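Long-range contacts in glucokinase (Leishmania braziliensis MHOM/BR/75/M2904, PDB 6EDI), which probably phosphorylates D-glucose with ATP, acting as a dimeric glucokinase of the actin-like ATPase clan and crystallised here in an open conformation: residues D80-L85 against N132-A137; G172-Y177 against T389-V394; I200-C205 against I219-V224; T212-S217 against A277-A282. One frame throughout, in Å; residues are numbered along the deposited sequence.

Contact 1: D80-L85 against N132-A137; sequences DIRQLL and NLKGIA
Ile81 N donates to Lys134 O at 2.9 Å, nearly straight, with the donor tilted 17° from the carbonyl plane. Together with a backbone bond between Lys134 and Ser79, this makes a single bridge between the backbones of Asp80 and Lys134. The same oxygen takes a longer C-H contact from Asp80 CA. The Ile81 side chain lies across 132-137: CG2 rests on the peptide at Gly135, 3.5 Å from Gly135 C, while CG1 meets Ala137 CB at 3.9 Å. Its outer methyl, CD1, reaches Leu133 CD1, the two side chains crossing at about a right angle. On the more exposed flank Arg82 folds back over Gly135, a residue with positive phi, whose CA sits 3.6 Å above one guanidinium face toward the rim; Arg82 NH2 also brushes Lys134 CG. A bend at chi3 (-69°) turns the arginine head onto Asp80, which it grips side-on. Arg82 NE meets the syn lone pair of Asp80 OD1 at 2.9 Å, in the guanidinium plane, and Arg82 NH2 reaches Asp80 OD2 at 2.8 Å from above the carboxylate. Two bonds thus fix the rotation of the guanidinium, and Lys78 adds a second salt bridge to Asp80. Asp80 OD1 also accepts from Arg82 N, which closes an Asx turn just ahead of helix 84-98, packed here against the loop leading into strand 137-138.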
loop_
_atom_site.group_PDB
_atom_site.type_symbol
_atom_site.label_atom_id
_atom_site.label_comp_id
_atom_site.label_asym_id
_atom_site.label_seq_id
_atom_site.Cartn_x
_atom_site.Cartn_y
_atom_site.Cartn_z
ATOM N N ASP A 80 25.826 4.634 -17.582
ATOM C CA ASP A 80 25.894 3.339 -16.910
ATOM C C ASP A 80 25.762 3.526 -15.398
ATOM O O ASP A 80 26.561 4.244 -14.786
ATOM C CB ASP A 80 27.230 2.658 -17.251
ATOM C CG ASP A 80 27.339 1.233 -16.711
ATOM O OD1 ASP A 80 26.621 0.866 -15.753
ATOM O OD2 ASP A 80 28.177 0.472 -17.241
ATOM N N ILE A 81 24.776 2.852 -14.801
ATOM C CA ILE A 81 24.460 3.007 -13.374
ATOM C C ILE A 81 25.587 2.534 -12.457
ATOM O O ILE A 81 25.695 2.980 -11.311
ATOM C CB ILE A 81 23.147 2.259 -12.997
ATOM C CG1 ILE A 81 22.579 2.780 -11.676
ATOM C CG2 ILE A 81 23.372 0.758 -12.927
ATOM C CD1 ILE A 81 22.119 4.215 -11.757
ATOM N N ARG A 82 26.415 1.620 -12.956
ATOM C CA ARG A 82 27.517 1.069 -12.169
ATOM C C ARG A 82 28.610 2.111 -11.958
ATOM O O ARG A 82 29.486 1.942 -11.115
ATOM C CB ARG A 82 28.079 -0.184 -12.848
ATOM C CG ARG A 82 27.083 -1.344 -12.903
ATOM C CD ARG A 82 27.467 -2.398 -13.921
ATOM N NE ARG A 82 27.341 -1.909 -15.292
ATOM C CZ ARG A 82 27.477 -2.672 -16.374
ATOM N NH1 ARG A 82 27.748 -3.963 -16.246
ATOM N NH2 ARG A 82 27.350 -2.142 -17.583
ATOM N N GLN A 83 28.543 3.201 -12.714
ATOM C CA GLN A 83 29.466 4.320 -12.519
ATOM C C GLN A 83 29.287 4.989 -11.147
ATOM O O GLN A 83 30.157 5.727 -10.700
ATOM C CB GLN A 83 29.346 5.345 -13.657
ATOM C CG GLN A 83 30.468 6.387 -13.685
ATOM C CD GLN A 83 30.515 7.197 -14.975
ATOM O OE1 GLN A 83 29.592 7.144 -15.795
ATOM N NE2 GLN A 83 31.599 7.946 -15.164
ATOM N N LEU A 84 28.177 4.711 -10.460
ATOM C CA LEU A 84 28.013 5.210 -9.095
ATOM C C LEU A 84 29.190 4.754 -8.227
ATOM O O LEU A 84 29.643 5.495 -7.367
ATOM C CB LEU A 84 26.678 4.761 -8.474
ATOM C CG LEU A 84 25.396 5.261 -9.150
ATOM C CD1 LEU A 84 24.184 4.945 -8.312
ATOM C CD2 LEU A 84 25.470 6.743 -9.371
ATOM N N LEU A 85 29.696 3.546 -8.484
ATOM C CA LEU A 85 30.800 2.987 -7.697
ATOM C C LEU A 85 32.048 3.859 -7.778
ATOM O O LEU A 85 32.713 4.113 -6.770
ATOM C CB LEU A 85 31.124 1.552 -8.127
ATOM C CG LEU A 85 30.307 0.440 -7.468
ATOM C CD1 LEU A 85 28.859 0.526 -7.885
ATOM C CD2 LEU A 85 30.862 -0.939 -7.799
ATOM N N ASN A 132 17.283 4.141 -20.209
ATOM C CA ASN A 132 18.327 4.985 -20.815
ATOM C C ASN A 132 19.736 4.875 -20.192
ATOM O O ASN A 132 20.666 5.589 -20.581
ATOM C CB ASN A 132 17.866 6.453 -20.931
ATOM C CG ASN A 132 17.725 7.151 -19.587
ATOM O OD1 ASN A 132 18.361 6.778 -18.603
ATOM N ND2 ASN A 132 16.894 8.192 -19.548
ATOM N N LEU A 133 19.883 3.986 -19.219
ATOM C CA LEU A 133 21.182 3.724 -18.622
ATOM C C LEU A 133 21.461 2.238 -18.712
ATOM O O LEU A 133 20.535 1.424 -18.800
ATOM C CB LEU A 133 21.226 4.168 -17.154
ATOM C CG LEU A 133 21.119 5.657 -16.844
ATOM C CD1 LEU A 133 20.969 5.875 -15.351
ATOM C CD2 LEU A 133 22.355 6.359 -17.357
ATOM N N LYS A 134 22.742 1.896 -18.673
ATOM C CA LYS A 134 23.188 0.512 -18.683
ATOM C C LYS A 134 23.344 -0.016 -17.256
ATOM O O LYS A 134 23.540 0.756 -16.322
ATOM C CB LYS A 134 24.547 0.449 -19.374
ATOM C CG LYS A 134 24.862 -0.885 -19.976
ATOM C CD LYS A 134 25.070 -0.759 -21.470
ATOM C CE LYS A 134 24.472 -1.969 -22.175
ATOM N NZ LYS A 134 24.783 -3.226 -21.442
ATOM N N GLY A 135 23.268 -1.332 -17.089
ATOM C CA GLY A 135 23.694 -1.950 -15.849
ATOM C C GLY A 135 22.621 -2.085 -14.788
ATOM O O GLY A 135 21.506 -1.569 -14.925
ATOM N N ILE A 136 22.981 -2.785 -13.721
ATOM C CA ILE A 136 22.116 -2.942 -12.564
ATOM C C ILE A 136 22.786 -2.313 -11.346
ATOM O O ILE A 136 23.988 -2.488 -11.129
ATOM C CB ILE A 136 21.821 -4.431 -12.303
ATOM C CG1 ILE A 136 21.231 -5.078 -13.562
ATOM C CG2 ILE A 136 20.910 -4.610 -11.083
ATOM C CD1 ILE A 136 19.957 -4.425 -14.064
ATOM N N ALA A 137 22.022 -1.540 -10.580
ATOM C CA ALA A 137 22.500 -1.023 -9.305
ATOM C C ALA A 137 22.316 -2.113 -8.272
ATOM O O ALA A 137 21.198 -2.589 -8.073
ATOM C CB ALA A 137 21.721 0.207 -8.902
#

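Contact 2: G172-Y177 against T389-V394; sequences GILSDY and TFLRQV
Val394 N gives its hydrogen to Tyr177 O, in the weakly bonded helix 174-177, at 2.8 Å, and the bond is almost straight at the hydrogen (173°). The donor stands 33° from the carbonyl plane, and Gln393 CA also makes a C-H contact with Tyr177 O at 3.4 Å. Two side chains crowd the same oxygen. Gln393 CG comes to 3.5 Å from Tyr177 O, and so does Val394 CG2, which sits between its own backbone N and carbonyl carbon. The extended Gln393 chain then carries its amide away to Ser395 O and Gly350 N, and the Tyr177 hydroxyl bonds to Val16 N.

This junction lies at the edge of the mixed sheet that contains strands 178-182, 389-393 and 214-222: right after Tyr177 the chain enters outermost strand 178-182, which runs antiparallel to 389-393, and the Tyr177-Val394 bond marks the start of that pairing. Backbone bonds of Phe390 to Met181 and Trp182 continue it.

Apolar contact is slight and sits earlier in strand 389-393. Leu174 CD2 touches Leu391 CD1 at 3.9 Å, the side chains meeting at a slant; Leu174 reaches across because its CG lies opposite the backbone N (chi1 -172°). Leu391 also packs on Val180.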
loop_
_atom_site.group_PDB
_atom_site.type_symbol
_atom_site.label_atom_id
_atom_site.label_comp_id
_atom_site.label_asym_id
_atom_site.label_seq_id
_atom_site.Cartn_x
_atom_site.Cartn_y
_atom_site.Cartn_z
ATOM N N GLY A 172 9.472 20.420 11.132
ATOM C CA GLY A 172 8.577 21.492 11.542
ATOM C C GLY A 172 8.412 22.528 10.446
ATOM O O GLY A 172 7.897 23.617 10.681
ATOM N N ILE A 173 8.828 22.168 9.235
ATOM C CA ILE A 173 8.958 23.118 8.139
ATOM C C ILE A 173 8.010 22.812 6.968
ATOM O O ILE A 173 8.114 23.395 5.883
ATOM C CB ILE A 173 10.452 23.199 7.729
ATOM C CG1 ILE A 173 10.891 24.648 7.693
ATOM C CG2 ILE A 173 10.791 22.379 6.500
ATOM C CD1 ILE A 173 10.631 25.273 9.027
ATOM N N LEU A 174 7.063 21.907 7.200
ATOM C CA LEU A 174 6.141 21.500 6.128
ATOM C C LEU A 174 5.398 22.682 5.499
ATOM O O LEU A 174 5.301 22.769 4.280
ATOM C CB LEU A 174 5.141 20.442 6.628
ATOM C CG LEU A 174 4.266 19.813 5.544
ATOM C CD1 LEU A 174 5.126 19.032 4.572
ATOM C CD2 LEU A 174 3.195 18.886 6.136
ATOM N N SER A 175 4.909 23.608 6.322
ATOM C CA SER A 175 4.091 24.706 5.811
ATOM C C SER A 175 4.861 25.668 4.875
ATOM O O SER A 175 4.258 26.393 4.082
ATOM C CB SER A 175 3.444 25.482 6.961
ATOM O OG SER A 175 4.419 26.085 7.779
ATOM N N ASP A 176 6.185 25.691 4.969
ATOM C CA ASP A 176 6.956 26.537 4.052
ATOM C C ASP A 176 6.984 25.972 2.629
ATOM O O ASP A 176 7.218 26.706 1.678
ATOM C CB ASP A 176 8.377 26.757 4.575
ATOM C CG ASP A 176 8.405 27.504 5.901
ATOM O OD1 ASP A 176 7.950 28.661 5.947
ATOM O OD2 ASP A 176 8.882 26.930 6.898
ATOM N N TYR A 177 6.712 24.677 2.488
ATOM C CA TYR A 177 6.856 24.001 1.201
ATOM C C TYR A 177 5.541 23.488 0.639
ATOM O O TYR A 177 5.430 23.205 -0.557
ATOM C CB TYR A 177 7.894 22.871 1.306
ATOM C CG TYR A 177 9.278 23.408 1.548
ATOM C CD1 TYR A 177 9.683 23.762 2.823
ATOM C CD2 TYR A 177 10.165 23.598 0.503
ATOM C CE1 TYR A 177 10.940 24.277 3.057
ATOM C CE2 TYR A 177 11.431 24.120 0.726
ATOM C CZ TYR A 177 11.808 24.461 2.006
ATOM O OH TYR A 177 13.067 24.976 2.253
ATOM N N THR A 389 -7.089 15.201 4.592
ATOM C CA THR A 389 -6.578 16.546 4.376
ATOM C C THR A 389 -5.679 16.520 3.145
ATOM O O THR A 389 -4.749 15.712 3.082
ATOM C CB THR A 389 -5.779 17.008 5.617
ATOM O OG1 THR A 389 -6.671 17.126 6.732
ATOM C CG2 THR A 389 -5.083 18.340 5.379
ATOM N N PHE A 390 -5.962 17.378 2.158
ATOM C CA PHE A 390 -5.141 17.445 0.944
ATOM C C PHE A 390 -4.184 18.616 0.993
ATOM O O PHE A 390 -4.550 19.707 1.442
ATOM C CB PHE A 390 -5.991 17.557 -0.322
ATOM C CG PHE A 390 -6.439 16.229 -0.878
ATOM C CD1 PHE A 390 -7.191 15.352 -0.106
ATOM C CD2 PHE A 390 -6.118 15.868 -2.176
ATOM C CE1 PHE A 390 -7.607 14.134 -0.627
ATOM C CE2 PHE A 390 -6.527 14.671 -2.709
ATOM C CZ PHE A 390 -7.268 13.790 -1.937
ATOM N N LEU A 391 -2.954 18.360 0.560
ATOM C CA LEU A 391 -1.896 19.368 0.528
ATOM C C LEU A 391 -1.291 19.444 -0.872
ATOM O O LEU A 391 -1.343 18.476 -1.627
ATOM C CB LEU A 391 -0.792 19.036 1.544
ATOM C CG LEU A 391 -1.147 18.792 3.009
ATOM C CD1 LEU A 391 0.132 18.516 3.784
ATOM C CD2 LEU A 391 -1.889 19.979 3.614
ATOM N N ARG A 392 -0.680 20.589 -1.178
ATOM C CA ARG A 392 -0.096 20.907 -2.473
ATOM C C ARG A 392 1.294 21.471 -2.273
ATOM O O ARG A 392 1.454 22.403 -1.492
ATOM C CB ARG A 392 -0.878 22.066 -3.049
ATOM C CG ARG A 392 -1.656 21.806 -4.252
ATOM C CD ARG A 392 -2.430 23.067 -4.486
ATOM N NE ARG A 392 -1.504 24.167 -4.672
ATOM C CZ ARG A 392 -1.725 25.406 -4.262
ATOM N NH1 ARG A 392 -2.857 25.698 -3.651
ATOM N NH2 ARG A 392 -0.816 26.341 -4.481
ATOM N N GLN A 393 2.283 20.976 -3.010
ATOM C CA GLN A 393 3.609 21.590 -2.970
ATOM C C GLN A 393 3.587 22.980 -3.610
ATOM O O GLN A 393 3.025 23.156 -4.689
ATOM C CB GLN A 393 4.640 20.716 -3.687
ATOM C CG GLN A 393 6.063 21.143 -3.362
ATOM C CD GLN A 393 7.119 20.293 -4.021
ATOM O OE1 GLN A 393 6.826 19.237 -4.586
ATOM N NE2 GLN A 393 8.373 20.767 -3.974
ATOM N N VAL A 394 4.215 23.961 -2.953
ATOM C CA VAL A 394 4.295 25.319 -3.497
ATOM C C VAL A 394 5.723 25.823 -3.681
ATOM O O VAL A 394 5.953 26.755 -4.458
ATOM C CB VAL A 394 3.505 26.329 -2.644
ATOM C CG1 VAL A 394 2.026 25.976 -2.638
ATOM C CG2 VAL A 394 4.052 26.383 -1.213
#

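Contact 3: I200-C205 against I219-V224; sequences IGRGRC and IHYVGV
Cys205 and Ile219 form an antiparallel hydrogen-bonded pair: Cys205 N reaches Ile219 O at 2.9 Å and Ile219 N reaches Cys205 O at 2.8 Å. Among side chains the polar link is Arg204 NE to His220 ND1, 2.9 Å and 175° at the hydrogen. The nitrogens meet edge to edge, each near the other's plane, although guanidinium and imidazole are turned 54° apart. Arg204 stays extended from CG to NE, and its NH groups go on to Phe341 O and to Ala232 O of the second subunit, which hold the head in place.

Aromatic packing involves Tyr221. Arg202 CB sits over the centre of its ring, a CH-pi contact at 4.1 Å from the centroid, and Arg202 CD comes within 3.2 Å of Tyr221 OH. The guanidinium lies almost parallel to the ring (8°), while Asp226 receives both Arg202 NE and the tyrosine hydroxyl. Apolar contacts are few: Cys205 CB meets Ile219 CB at 4.0 Å, and Ile200 CD1 touches Ile219 CD1.

The geometry is that of a beta-hairpin, strands 205-210 and 214-222, at its open end, where it meets the dimer interface.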
loop_
_atom_site.group_PDB
_atom_site.type_symbol
_atom_site.label_atom_id
_atom_site.label_comp_id
_atom_site.label_asym_id
_atom_site.label_seq_id
_atom_site.Cartn_x
_atom_site.Cartn_y
_atom_site.Cartn_z
ATOM N N ILE A 200 2.505 16.320 8.528
ATOM C CA ILE A 200 1.648 15.283 7.937
ATOM C C ILE A 200 0.902 14.593 9.068
ATOM O O ILE A 200 -0.174 14.030 8.872
ATOM C CB ILE A 200 2.420 14.224 7.124
ATOM C CG1 ILE A 200 3.519 13.567 7.965
ATOM C CG2 ILE A 200 3.009 14.839 5.853
ATOM C CD1 ILE A 200 4.039 12.265 7.347
ATOM N N GLY A 201 1.477 14.650 10.263
ATOM C CA GLY A 201 0.838 14.064 11.432
ATOM C C GLY A 201 1.036 12.565 11.544
ATOM O O GLY A 201 1.715 11.958 10.716
ATOM N N ARG A 202 0.456 11.969 12.588
ATOM C CA ARG A 202 0.570 10.528 12.824
ATOM C C ARG A 202 -0.526 9.734 12.113
ATOM O O ARG A 202 -1.527 9.323 12.723
ATOM C CB ARG A 202 0.541 10.219 14.321
ATOM C CG ARG A 202 1.634 10.922 15.093
ATOM C CD ARG A 202 2.494 9.936 15.853
ATOM N NE ARG A 202 3.672 10.590 16.412
ATOM C CZ ARG A 202 3.871 10.790 17.705
ATOM N NH1 ARG A 202 2.981 10.359 18.591
ATOM N NH2 ARG A 202 4.974 11.404 18.113
ATOM N N GLY A 203 -0.320 9.519 10.819
ATOM C CA GLY A 203 -1.236 8.751 10.000
ATOM C C GLY A 203 -0.644 8.576 8.620
ATOM O O GLY A 203 0.464 9.060 8.339
ATOM N N ARG A 204 -1.358 7.882 7.747
ATOM C CA ARG A 204 -0.827 7.666 6.414
ATOM C C ARG A 204 -0.852 8.942 5.612
ATOM O O ARG A 204 -1.779 9.752 5.715
ATOM C CB ARG A 204 -1.615 6.602 5.653
ATOM C CG ARG A 204 -1.282 5.173 6.041
ATOM C CD ARG A 204 -2.244 4.203 5.374
ATOM N NE ARG A 204 -1.903 2.818 5.680
ATOM C CZ ARG A 204 -2.658 1.792 5.322
ATOM N NH1 ARG A 204 -3.771 2.025 4.643
ATOM N NH2 ARG A 204 -2.294 0.551 5.621
ATOM N N CYS A 205 0.172 9.091 4.785
ATOM C CA CYS A 205 0.227 10.156 3.804
ATOM C C CYS A 205 0.354 9.525 2.411
ATOM O O CYS A 205 1.335 8.837 2.110
ATOM C CB CYS A 205 1.416 11.066 4.105
ATOM S SG CYS A 205 1.631 12.357 2.895
ATOM N N ILE A 219 3.429 6.978 2.554
ATOM C CA ILE A 219 4.101 7.014 3.838
ATOM C C ILE A 219 3.133 6.346 4.807
ATOM O O ILE A 219 2.052 6.872 5.099
ATOM C CB ILE A 219 4.410 8.429 4.325
ATOM C CG1 ILE A 219 5.083 9.267 3.230
ATOM C CG2 ILE A 219 5.304 8.371 5.585
ATOM C CD1 ILE A 219 5.385 10.680 3.645
ATOM N N HIS A 220 3.497 5.158 5.270
ATOM C CA HIS A 220 2.629 4.426 6.204
ATOM C C HIS A 220 3.096 4.686 7.625
ATOM O O HIS A 220 4.283 4.539 7.917
ATOM C CB HIS A 220 2.663 2.933 5.892
ATOM C CG HIS A 220 1.934 2.087 6.901
ATOM N ND1 HIS A 220 0.570 2.134 7.058
ATOM C CD2 HIS A 220 2.388 1.170 7.786
ATOM C CE1 HIS A 220 0.206 1.285 8.007
ATOM N NE2 HIS A 220 1.289 0.684 8.458
ATOM N N TYR A 221 2.182 5.110 8.498
ATOM C CA TYR A 221 2.527 5.329 9.897
ATOM C C TYR A 221 2.312 4.047 10.677
ATOM O O TYR A 221 1.293 3.383 10.507
ATOM C CB TYR A 221 1.704 6.457 10.532
ATOM C CG TYR A 221 1.959 6.556 12.019
ATOM C CD1 TYR A 221 3.163 7.031 12.507
ATOM C CD2 TYR A 221 1.000 6.143 12.933
ATOM C CE1 TYR A 221 3.409 7.104 13.860
ATOM C CE2 TYR A 221 1.240 6.210 14.292
ATOM C CZ TYR A 221 2.442 6.695 14.747
ATOM O OH TYR A 221 2.686 6.770 16.092
ATOM N N VAL A 222 3.284 3.719 11.523
ATOM C CA VAL A 222 3.306 2.469 12.281
ATOM C C VAL A 222 3.191 2.750 13.783
ATOM O O VAL A 222 4.165 3.152 14.431
ATOM C CB VAL A 222 4.613 1.675 12.025
ATOM C CG1 VAL A 222 4.603 0.400 12.840
ATOM C CG2 VAL A 222 4.809 1.363 10.533
ATOM N N GLY A 223 2.010 2.524 14.352
ATOM C CA GLY A 223 1.771 2.891 15.740
ATOM C C GLY A 223 2.637 2.172 16.768
ATOM O O GLY A 223 3.028 2.768 17.786
ATOM N N VAL A 224 2.943 0.903 16.498
ATOM C CA VAL A 224 3.693 0.056 17.431
ATOM C C VAL A 224 5.042 0.663 17.764
ATOM O O VAL A 224 5.439 0.716 18.927
ATOM C CB VAL A 224 3.938 -1.352 16.854
ATOM C CG1 VAL A 224 4.528 -2.260 17.918
ATOM C CG2 VAL A 224 2.654 -1.949 16.322
#

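Contact 4: T212-S217 against A277-A282; sequences TGVGSS and AASNGA
Val214, Asn280 and Thr212 carry this contact, in which an N-capped helix start meets the loop of a beta-hairpin. Asn280 is the N-cap of helix 281-292, its OD1 accepting from Gly283 N, while Thr212 lies in the turn between strands 205-210 and 214-222.

Val214 gives the most surface. Its CG2 reaches in beside Ser279, 3.3 Å from Ser279 OG, a tight approach of methyl to hydroxyl oxygen. That oxygen is held elsewhere, by Trp275 O, and sits between the backbone N and carbonyl carbon of its own residue (chi1 47°). Val214 CG2 lies opposite its carbonyl carbon, the branch that carries the methyl toward 277-282.

Asn280 comes second. With OD1 committed to the cap, its amide nitrogen ND2 faces Thr212 O at 3.1 Å, a weak bond bent to 135°. The Asn280 CB is nearly as close to that oxygen, at 3.2 Å. Further ties between the hairpin and the helix start are a backbone bond from Gly281 to Gly211 in the hairpin turn and a bond from Val214 N, at the start of the strand, to Glu276 OE2.

Thr212 takes part through its backbone, its side chain pointing away. A water donates to Thr212 O at 2.7 Å and accepts from Ala282 N at 3.0 Å.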
loop_
_atom_site.group_PDB
_atom_site.type_symbol
_atom_site.label_atom_id
_atom_site.label_comp_id
_atom_site.label_asym_id
_atom_site.label_seq_id
_atom_site.Cartn_x
_atom_site.Cartn_y
_atom_site.Cartn_z
ATOM N N THR A 212 5.918 14.137 -16.334
ATOM C CA THR A 212 6.001 13.259 -17.502
ATOM C C THR A 212 5.128 12.023 -17.290
ATOM O O THR A 212 4.308 11.664 -18.147
ATOM C CB THR A 212 7.468 12.844 -17.800
ATOM O OG1 THR A 212 8.054 13.785 -18.712
ATOM C CG2 THR A 212 7.538 11.441 -18.410
ATOM N N GLY A 213 5.308 11.381 -16.140
ATOM C CA GLY A 213 4.441 10.305 -15.723
ATOM C C GLY A 213 3.768 10.772 -14.457
ATOM O O GLY A 213 3.871 11.943 -14.103
ATOM N N VAL A 214 3.076 9.876 -13.773
ATOM C CA VAL A 214 2.490 10.231 -12.497
ATOM C C VAL A 214 3.039 9.272 -11.464
ATOM O O VAL A 214 2.667 8.095 -11.430
ATOM C CB VAL A 214 0.939 10.222 -12.541
ATOM C CG1 VAL A 214 0.361 10.538 -11.155
ATOM C CG2 VAL A 214 0.448 11.243 -13.533
ATOM N N GLY A 215 3.959 9.763 -10.638
ATOM C CA GLY A 215 4.492 8.942 -9.571
ATOM C C GLY A 215 3.568 8.854 -8.365
ATOM O O GLY A 215 2.706 9.721 -8.153
ATOM N N SER A 216 3.764 7.810 -7.561
ATOM C CA SER A 216 3.001 7.621 -6.339
ATOM C C SER A 216 3.783 6.807 -5.312
ATOM O O SER A 216 4.667 6.017 -5.664
ATOM C CB SER A 216 1.701 6.898 -6.642
ATOM O OG SER A 216 2.014 5.695 -7.282
ATOM N N SER A 217 3.444 7.007 -4.042
ATOM C CA SER A 217 4.071 6.295 -2.934
ATOM C C SER A 217 3.260 6.560 -1.677
ATOM O O SER A 217 2.442 7.491 -1.618
ATOM C CB SER A 217 5.535 6.727 -2.739
ATOM O OG SER A 217 5.645 8.134 -2.594
ATOM N N ALA A 277 -2.278 8.516 -17.793
ATOM C CA ALA A 277 -2.466 9.031 -19.144
ATOM C C ALA A 277 -3.419 10.229 -19.198
ATOM O O ALA A 277 -3.396 10.991 -20.150
ATOM C CB ALA A 277 -2.923 7.924 -20.077
ATOM N N ALA A 278 -4.250 10.391 -18.175
ATOM C CA ALA A 278 -5.173 11.523 -18.106
ATOM C C ALA A 278 -4.692 12.626 -17.180
ATOM O O ALA A 278 -5.420 13.587 -16.943
ATOM C CB ALA A 278 -6.570 11.047 -17.657
ATOM N N SER A 279 -3.475 12.504 -16.653
ATOM C CA SER A 279 -3.017 13.437 -15.631
ATOM C C SER A 279 -1.555 13.884 -15.811
ATOM O O SER A 279 -1.036 14.647 -14.998
ATOM C CB SER A 279 -3.253 12.828 -14.232
ATOM O OG SER A 279 -2.791 11.485 -14.188
ATOM N N ASN A 280 -0.906 13.416 -16.876
ATOM C CA ASN A 280 0.477 13.805 -17.203
ATOM C C ASN A 280 0.591 14.817 -18.360
ATOM O O ASN A 280 -0.418 15.322 -18.857
ATOM C CB ASN A 280 1.301 12.559 -17.533
ATOM C CG ASN A 280 0.820 11.856 -18.792
ATOM O OD1 ASN A 280 -0.214 12.214 -19.358
ATOM N ND2 ASN A 280 1.557 10.840 -19.222
ATOM N N GLY A 281 1.820 15.111 -18.795
ATOM C CA GLY A 281 2.031 16.021 -19.912
ATOM C C GLY A 281 1.345 15.556 -21.189
ATOM O O GLY A 281 0.633 16.325 -21.843
ATOM N N ALA A 282 1.560 14.289 -21.537
ATOM C CA ALA A 282 0.923 13.688 -22.698
ATOM C C ALA A 282 -0.582 13.864 -22.659
ATOM O O ALA A 282 -1.199 14.201 -23.668
ATOM C CB ALA A 282 1.270 12.230 -22.789
HETATM O O HOH W 1 4.063 12.906 -20.478
#

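Contact 1 closes first along the chain and stands apart, 34 Å between centres from contacts 2 and 3 and 25 Å from contact 4; it joins the turn leading into helix 84-98 to the loop before strand 137-138. The other three all reach the mixed sheet containing strands 178-182, 389-393 and 214-222. Contact 2 has contacts 3 and 4 nested within it, and these two cross, their segments alternating along the chain. Both use strand 214-222, contact 4 at its start and contact 3 at its end, 25 Å apart. Contacts 2 and 3 touch, Leu174 CD2 lying 3.6 Å from Ile200 N. Only contact 3 is touched by the second subunit, which places this end of the sheet at the dimer interface.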